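Local coordinates for protein metallophosphoesterase (Clostridium thermocellum, PDB 4J6O) that probably hydrolyses phosphate esters as the manganese-dependent 2',3'-phosphatase domain of the bacterial Pnkp-Hen1 RNA repair system, at residues G149-Q163 / W194-H208. Sequence-based numbering, arbitrary orientation.
Sequences GKLVVAHAGMKEEFQ and WASDYRGKALVVYGH. With PGE (triethylene glycol), chain D; CIT (citric acid), chain K.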
loop_
_atom_site.group_PDB
_atom_site.type_symbol
_atom_site.label_atom_id
_atom_site.label_comp_id
_atom_site.label_asym_id
_atom_site.label_seq_id
_atom_site.Cartn_x
_atom_site.Cartn_y
_atom_site.Cartn_z
ATOM N N GLY A 149 2.346 -14.093 14.369
ATOM C CA GLY A 149 1.293 -14.587 13.493
ATOM C C GLY A 149 -0.095 -14.028 13.770
ATOM O O GLY A 149 -1.082 -14.527 13.246
ATOM N N LYS A 150 -0.195 -12.959 14.550
ATOM C CA LYS A 150 -1.495 -12.414 14.856
ATOM C C LYS A 150 -1.963 -11.379 13.826
ATOM O O LYS A 150 -3.143 -11.000 13.788
ATOM C CB LYS A 150 -1.461 -11.735 16.241
ATOM C CG LYS A 150 -1.377 -12.744 17.341
ATOM C CD LYS A 150 -0.969 -12.043 18.645
ATOM C CE LYS A 150 -0.710 -13.067 19.770
ATOM N NZ LYS A 150 -0.014 -12.384 20.965
ATOM N N LEU A 151 -1.045 -10.948 12.959
ATOM C CA LEU A 151 -1.369 -9.898 12.015
ATOM C C LEU A 151 -0.727 -10.241 10.697
ATOM O O LEU A 151 0.438 -10.646 10.680
ATOM C CB LEU A 151 -0.825 -8.570 12.547
ATOM C CG LEU A 151 -0.870 -7.323 11.609
ATOM C CD1 LEU A 151 -2.300 -6.924 11.256
ATOM C CD2 LEU A 151 0.005 -6.141 12.186
ATOM N N VAL A 152 -1.472 -10.067 9.612
ATOM C CA VAL A 152 -0.894 -10.187 8.242
ATOM C C VAL A 152 -1.247 -8.900 7.519
ATOM O O VAL A 152 -2.391 -8.454 7.572
ATOM C CB VAL A 152 -1.497 -11.395 7.541
ATOM C CG1 VAL A 152 -1.105 -11.427 6.050
ATOM C CG2 VAL A 152 -1.001 -12.738 8.216
ATOM N N VAL A 153 -0.289 -8.345 6.787
ATOM C CA VAL A 153 -0.572 -7.192 5.914
ATOM C C VAL A 153 -0.188 -7.584 4.501
ATOM O O VAL A 153 0.842 -8.222 4.266
ATOM C CB VAL A 153 0.139 -5.877 6.330
ATOM C CG1 VAL A 153 -0.461 -5.324 7.675
ATOM C CG2 VAL A 153 1.670 -6.003 6.392
ATOM N N ALA A 154 -1.038 -7.183 3.556
ATOM C CA ALA A 154 -0.847 -7.456 2.125
ATOM C C ALA A 154 -1.700 -6.488 1.369
ATOM O O ALA A 154 -2.713 -5.997 1.919
ATOM C CB ALA A 154 -1.279 -8.898 1.766
ATOM N N HIS A 155 -1.321 -6.173 0.133
ATOM C CA HIS A 155 -2.134 -5.184 -0.607
ATOM C C HIS A 155 -3.532 -5.704 -0.915
ATOM O O HIS A 155 -4.528 -5.066 -0.516
ATOM C CB HIS A 155 -1.426 -4.775 -1.898
ATOM C CG HIS A 155 -2.206 -3.818 -2.698
ATOM N ND1 HIS A 155 -2.357 -2.497 -2.314
ATOM C CD2 HIS A 155 -2.925 -3.978 -3.824
ATOM C CE1 HIS A 155 -3.135 -1.882 -3.190
ATOM N NE2 HIS A 155 -3.486 -2.755 -4.125
ATOM N N ALA A 156 -3.630 -6.815 -1.634
ATOM C CA ALA A 156 -4.946 -7.335 -2.014
ATOM C C ALA A 156 -5.519 -8.298 -1.013
ATOM O O ALA A 156 -6.608 -8.829 -1.218
ATOM C CB ALA A 156 -4.892 -7.977 -3.434
ATOM N N GLY A 157 -4.827 -8.537 0.091
ATOM C CA GLY A 157 -5.233 -9.565 1.052
ATOM C C GLY A 157 -4.361 -10.816 0.968
ATOM O O GLY A 157 -3.440 -10.881 0.162
ATOM N N MET A 158 -4.606 -11.752 1.860
ATOM C CA MET A 158 -3.863 -13.005 1.841
ATOM C C MET A 158 -4.735 -14.080 2.510
ATOM O O MET A 158 -4.913 -14.093 3.739
ATOM C CB MET A 158 -2.500 -12.856 2.528
ATOM C CG MET A 158 -1.542 -14.048 2.256
ATOM S SD MET A 158 -1.293 -14.322 0.520
ATOM C CE MET A 158 -0.419 -12.821 0.031
ATOM N N LYS A 159 -5.280 -14.988 1.698
ATOM C CA LYS A 159 -6.078 -16.066 2.263
ATOM C C LYS A 159 -5.205 -17.001 3.117
ATOM O O LYS A 159 -3.982 -17.024 2.954
ATOM C CB LYS A 159 -6.808 -16.831 1.156
ATOM C CG LYS A 159 -5.918 -17.449 0.148
ATOM C CD LYS A 159 -6.819 -18.357 -0.750
ATOM C CE LYS A 159 -6.159 -18.817 -2.011
ATOM N NZ LYS A 159 -7.070 -19.751 -2.771
ATOM N N GLU A 160 -5.832 -17.709 4.069
ATOM C CA GLU A 160 -5.109 -18.469 5.092
ATOM C C GLU A 160 -4.020 -19.401 4.572
ATOM O O GLU A 160 -2.898 -19.397 5.084
ATOM C CB GLU A 160 -6.089 -19.266 5.944
ATOM C CG GLU A 160 -5.399 -20.067 7.031
ATOM C CD GLU A 160 -6.367 -20.675 8.010
ATOM O OE1 GLU A 160 -7.601 -20.538 7.817
ATOM O OE2 GLU A 160 -5.884 -21.281 8.987
ATOM N N GLU A 161 -4.371 -20.189 3.550
ATOM C CA GLU A 161 -3.501 -21.207 2.966
ATOM C C GLU A 161 -2.166 -20.639 2.476
ATOM O O GLU A 161 -1.182 -21.357 2.401
ATOM C CB GLU A 161 -4.250 -21.905 1.801
ATOM C CG GLU A 161 -3.457 -22.926 0.988
ATOM C CD GLU A 161 -4.141 -23.319 -0.344
ATOM O OE1 GLU A 161 -5.261 -22.829 -0.633
ATOM O OE2 GLU A 161 -3.545 -24.130 -1.105
ATOM N N PHE A 162 -2.135 -19.345 2.139
ATOM C CA PHE A 162 -0.984 -18.772 1.456
ATOM C C PHE A 162 -0.131 -17.958 2.458
ATOM O O PHE A 162 0.980 -17.544 2.162
ATOM C CB PHE A 162 -1.463 -17.771 0.398
ATOM C CG PHE A 162 -1.986 -18.376 -0.869
ATOM C CD1 PHE A 162 -2.113 -19.754 -1.054
ATOM C CD2 PHE A 162 -2.328 -17.544 -1.902
ATOM C CE1 PHE A 162 -2.600 -20.248 -2.247
ATOM C CE2 PHE A 162 -2.813 -18.029 -3.103
ATOM C CZ PHE A 162 -2.938 -19.390 -3.287
ATOM N N GLN A 163 -0.686 -17.684 3.625
ATOM C CA GLN A 163 0.050 -16.877 4.592
ATOM C C GLN A 163 1.361 -17.516 4.988
ATOM O O GLN A 163 1.434 -18.697 5.336
ATOM C CB GLN A 163 -0.784 -16.559 5.820
ATOM C CG GLN A 163 -1.979 -15.646 5.510
ATOM C CD GLN A 163 -2.906 -15.535 6.691
ATOM O OE1 GLN A 163 -2.615 -16.063 7.747
ATOM N NE2 GLN A 163 -4.051 -14.891 6.506
ATOM N N TRP A 194 -12.317 -13.683 -1.259
ATOM C CA TRP A 194 -11.616 -14.554 -0.349
ATOM C C TRP A 194 -11.956 -14.193 1.101
ATOM O O TRP A 194 -11.924 -15.049 2.001
ATOM C CB TRP A 194 -10.121 -14.421 -0.617
ATOM C CG TRP A 194 -9.568 -13.079 -0.175
ATOM C CD1 TRP A 194 -9.504 -11.940 -0.918
ATOM C CD2 TRP A 194 -9.068 -12.729 1.135
ATOM N NE1 TRP A 194 -8.994 -10.919 -0.178
ATOM C CE2 TRP A 194 -8.705 -11.364 1.085
ATOM C CE3 TRP A 194 -8.898 -13.431 2.327
ATOM C CZ2 TRP A 194 -8.200 -10.658 2.201
ATOM C CZ3 TRP A 194 -8.388 -12.725 3.456
ATOM C CH2 TRP A 194 -8.021 -11.372 3.367
ATOM N N ALA A 195 -12.252 -12.917 1.339
ATOM C CA ALA A 195 -12.452 -12.502 2.733
ATOM C C ALA A 195 -13.711 -13.151 3.333
ATOM O O ALA A 195 -13.758 -13.476 4.524
ATOM C CB ALA A 195 -12.509 -10.973 2.847
ATOM N N SER A 196 -14.724 -13.368 2.506
ATOM C CA SER A 196 -15.912 -14.069 3.001
ATOM C C SER A 196 -15.640 -15.490 3.469
ATOM O O SER A 196 -16.272 -15.966 4.416
ATOM C CB SER A 196 -17.042 -14.039 1.991
ATOM O OG SER A 196 -17.551 -12.724 1.948
ATOM N N ASP A 197 -14.688 -16.158 2.829
ATOM C CA ASP A 197 -14.407 -17.534 3.166
ATOM C C ASP A 197 -13.284 -17.648 4.172
ATOM O O ASP A 197 -12.894 -18.756 4.521
ATOM C CB ASP A 197 -14.012 -18.308 1.911
ATOM C CG ASP A 197 -15.177 -18.524 0.955
ATOM O OD1 ASP A 197 -16.352 -18.462 1.397
ATOM O OD2 ASP A 197 -14.901 -18.754 -0.246
ATOM N N TYR A 198 -12.751 -16.511 4.626
ATOM C CA TYR A 198 -11.596 -16.507 5.523
ATOM C C TYR A 198 -11.946 -16.898 6.975
ATOM O O TYR A 198 -12.879 -16.357 7.592
ATOM C CB TYR A 198 -10.909 -15.124 5.496
ATOM C CG TYR A 198 -9.640 -15.047 6.312
ATOM C CD1 TYR A 198 -8.456 -15.581 5.828
ATOM C CD2 TYR A 198 -9.622 -14.425 7.562
ATOM C CE1 TYR A 198 -7.269 -15.529 6.557
ATOM C CE2 TYR A 198 -8.445 -14.337 8.290
ATOM C CZ TYR A 198 -7.273 -14.883 7.794
ATOM O OH TYR A 198 -6.074 -14.839 8.493
ATOM N N ARG A 199 -11.175 -17.849 7.493
ATOM C CA ARG A 199 -11.369 -18.354 8.844
ATOM C C ARG A 199 -10.007 -18.478 9.526
ATOM O O ARG A 199 -9.825 -19.254 10.451
ATOM C CB ARG A 199 -12.073 -19.723 8.803
ATOM C CG ARG A 199 -13.464 -19.713 8.183
ATOM C CD ARG A 199 -14.377 -18.727 8.908
ATOM N NE ARG A 199 -15.760 -18.754 8.428
ATOM C CZ ARG A 199 -16.226 -18.082 7.375
ATOM N NH1 ARG A 199 -15.426 -17.318 6.635
ATOM N NH2 ARG A 199 -17.507 -18.184 7.049
ATOM N N GLY A 200 -9.047 -17.688 9.071
ATOM C CA GLY A 200 -7.691 -17.785 9.566
ATOM C C GLY A 200 -7.530 -17.078 10.915
ATOM O O GLY A 200 -8.345 -16.232 11.321
ATOM N N LYS A 201 -6.451 -17.432 11.608
ATOM C CA LYS A 201 -6.171 -16.893 12.924
ATOM C C LYS A 201 -5.742 -15.429 12.872
ATOM O O LYS A 201 -6.147 -14.637 13.723
ATOM C CB LYS A 201 -5.076 -17.729 13.596
ATOM C CG LYS A 201 -4.270 -16.987 14.663
ATOM C CD LYS A 201 -2.969 -17.722 14.988
ATOM C CE LYS A 201 -2.058 -16.901 15.887
ATOM N NZ LYS A 201 -0.668 -17.453 15.831
ATOM N N ALA A 202 -4.905 -15.084 11.895
ATOM C CA ALA A 202 -4.347 -13.724 11.830
ATOM C C ALA A 202 -5.382 -12.736 11.357
ATOM O O ALA A 202 -6.159 -13.014 10.437
ATOM C CB ALA A 202 -3.198 -13.667 10.918
ATOM N N LEU A 203 -5.385 -11.572 11.979
ATOM C CA LEU A 203 -6.136 -10.462 11.440
ATOM C C LEU A 203 -5.437 -10.012 10.151
ATOM O O LEU A 203 -4.228 -9.773 10.176
ATOM C CB LEU A 203 -6.069 -9.330 12.447
ATOM C CG LEU A 203 -6.525 -7.945 11.983
ATOM C CD1 LEU A 203 -8.005 -7.943 11.686
ATOM C CD2 LEU A 203 -6.206 -6.908 13.082
ATOM N N VAL A 204 -6.172 -9.881 9.031
ATOM C CA VAL A 204 -5.536 -9.442 7.792
ATOM C C VAL A 204 -5.993 -8.042 7.503
ATOM O O VAL A 204 -7.182 -7.805 7.315
ATOM C CB VAL A 204 -5.937 -10.331 6.567
ATOM C CG1 VAL A 204 -5.159 -9.913 5.327
ATOM C CG2 VAL A 204 -5.741 -11.820 6.922
ATOM N N VAL A 205 -5.037 -7.111 7.463
ATOM C CA VAL A 205 -5.360 -5.712 7.108
ATOM C C VAL A 205 -4.807 -5.521 5.692
ATOM O O VAL A 205 -3.631 -5.795 5.428
ATOM C CB VAL A 205 -4.700 -4.771 8.086
ATOM C CG1 VAL A 205 -5.063 -3.329 7.779
ATOM C CG2 VAL A 205 -5.110 -5.126 9.535
ATOM N N TYR A 206 -5.668 -5.062 4.795
ATOM C CA TYR A 206 -5.321 -4.988 3.387
ATOM C C TYR A 206 -6.011 -3.811 2.738
ATOM O O TYR A 206 -6.753 -3.090 3.422
ATOM C CB TYR A 206 -5.655 -6.350 2.683
ATOM C CG TYR A 206 -7.144 -6.629 2.558
ATOM C CD1 TYR A 206 -7.913 -7.037 3.654
ATOM C CD2 TYR A 206 -7.744 -6.537 1.319
ATOM C CE1 TYR A 206 -9.270 -7.273 3.511
ATOM C CE2 TYR A 206 -9.100 -6.768 1.148
ATOM C CZ TYR A 206 -9.854 -7.121 2.266
ATOM O OH TYR A 206 -11.184 -7.370 2.114
ATOM N N GLY A 207 -5.744 -3.579 1.445
ATOM C CA GLY A 207 -6.276 -2.396 0.775
ATOM C C GLY A 207 -6.528 -2.730 -0.695
ATOM O O GLY A 207 -5.765 -2.270 -1.572
ATOM N N HIS A 208 -7.562 -3.522 -0.967
ATOM C CA HIS A 208 -7.763 -3.981 -2.327
ATOM C C HIS A 208 -8.647 -3.037 -3.103
ATOM O O HIS A 208 -8.214 -1.948 -3.440
ATOM C CB HIS A 208 -8.320 -5.425 -2.368
ATOM C CG HIS A 208 -8.160 -6.086 -3.704
ATOM N ND1 HIS A 208 -7.417 -5.558 -4.738
ATOM C CD2 HIS A 208 -8.624 -7.283 -4.135
ATOM C CE1 HIS A 208 -7.479 -6.389 -5.785
ATOM N NE2 HIS A 208 -8.192 -7.434 -5.433
HETATM C C1 PGE D . 4.181 -18.174 8.827
HETATM O O1 PGE D . 4.942 -16.954 8.655
HETATM C C2 PGE D . 2.699 -18.054 8.455
HETATM O O2 PGE D . 1.859 -17.910 9.606
HETATM C C3 PGE D . 0.466 -17.818 9.242
HETATM C C4 PGE D . -0.330 -16.691 9.926
HETATM O O4 PGE D . -3.993 -16.852 10.009
HETATM C C6 PGE D . -2.801 -17.476 10.479
HETATM C C5 PGE D . -2.050 -16.711 11.557
HETATM O O3 PGE D . -0.653 -16.861 11.332
HETATM C C1 CIT K . -6.281 -1.799 -5.986
HETATM O O1 CIT K . -5.999 -0.767 -5.262
HETATM O O2 CIT K . -5.625 -2.847 -5.705
HETATM C C2 CIT K . -7.315 -1.751 -7.090
HETATM C C3 CIT K . -6.901 -0.777 -8.202
HETATM O O7 CIT K . -5.543 -1.204 -8.549
HETATM C C4 CIT K . -7.965 -1.223 -9.214
HETATM C C5 CIT K . -7.338 -0.331 -10.261
HETATM O O3 CIT K . -6.467 0.528 -10.529
HETATM O O4 CIT K . -7.987 -0.508 -11.329
HETATM C C6 CIT K . -6.856 0.666 -7.669
HETATM O O5 CIT K . -5.716 1.163 -7.510
HETATM O O6 CIT K . -7.994 1.169 -7.382
HETATM O O HOH W 1 -9.423 -19.541 5.830
HETATM O O HOH W 2 -4.796 -19.620 10.853
#
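Leu151 CD1 crosses over to Val205 CG2 at 3.8 Å, on the face where Val153 and Leu203 also lie. The strand 14-17 of the second sheet packs there through Ile16. On the other face Val152 CG2 meets Ala202 CB at 3.6 Å, and Val204 sits beside Val152. Strands 151-154 and 203-206 run parallel. Their backbone ladder passes from Lys150 O to Leu203 N, Leu203 O to Val152 N, and Val152 O to Val205 N; Ala154 N to Val205 O is weak. Gly207 N to His155 O (2.7 Å) extends the pairing. Past Val204, with CG between its backbone N and carbonyl carbon (chi1 70°), Trp194 lays one indole face on the backbone of 157-159, and Ala195 CB covers the other. Gly157 CA is 3.4 Å from Trp194 CZ2, which lies over the centre of one Tyr206 ring face. At one end, Gln163 NE2 donates a straight bond to Tyr198 OH (2.8 Å, 173°) and another to Met158 O, both in its amide plane. Tyr198 OH in turn donates to Ala202 O; two bonds thus grip the phenol oxygen. Two waters link Glu160 to the backbone N of Arg199 and Lys201. At the other end, Ala156 CB sits over the His208 ring in a CH-pi contact. His155 NE2 donates a hydrogen bond to O2 of a citrate probably from the crystallisation liquor (2.7 Å), close to the manganese held by Asp19, His21 and Asp65. Adjacent parallel strands whose following loops bring His155 near the metal fit the calcineurin-like phosphoesterase fold.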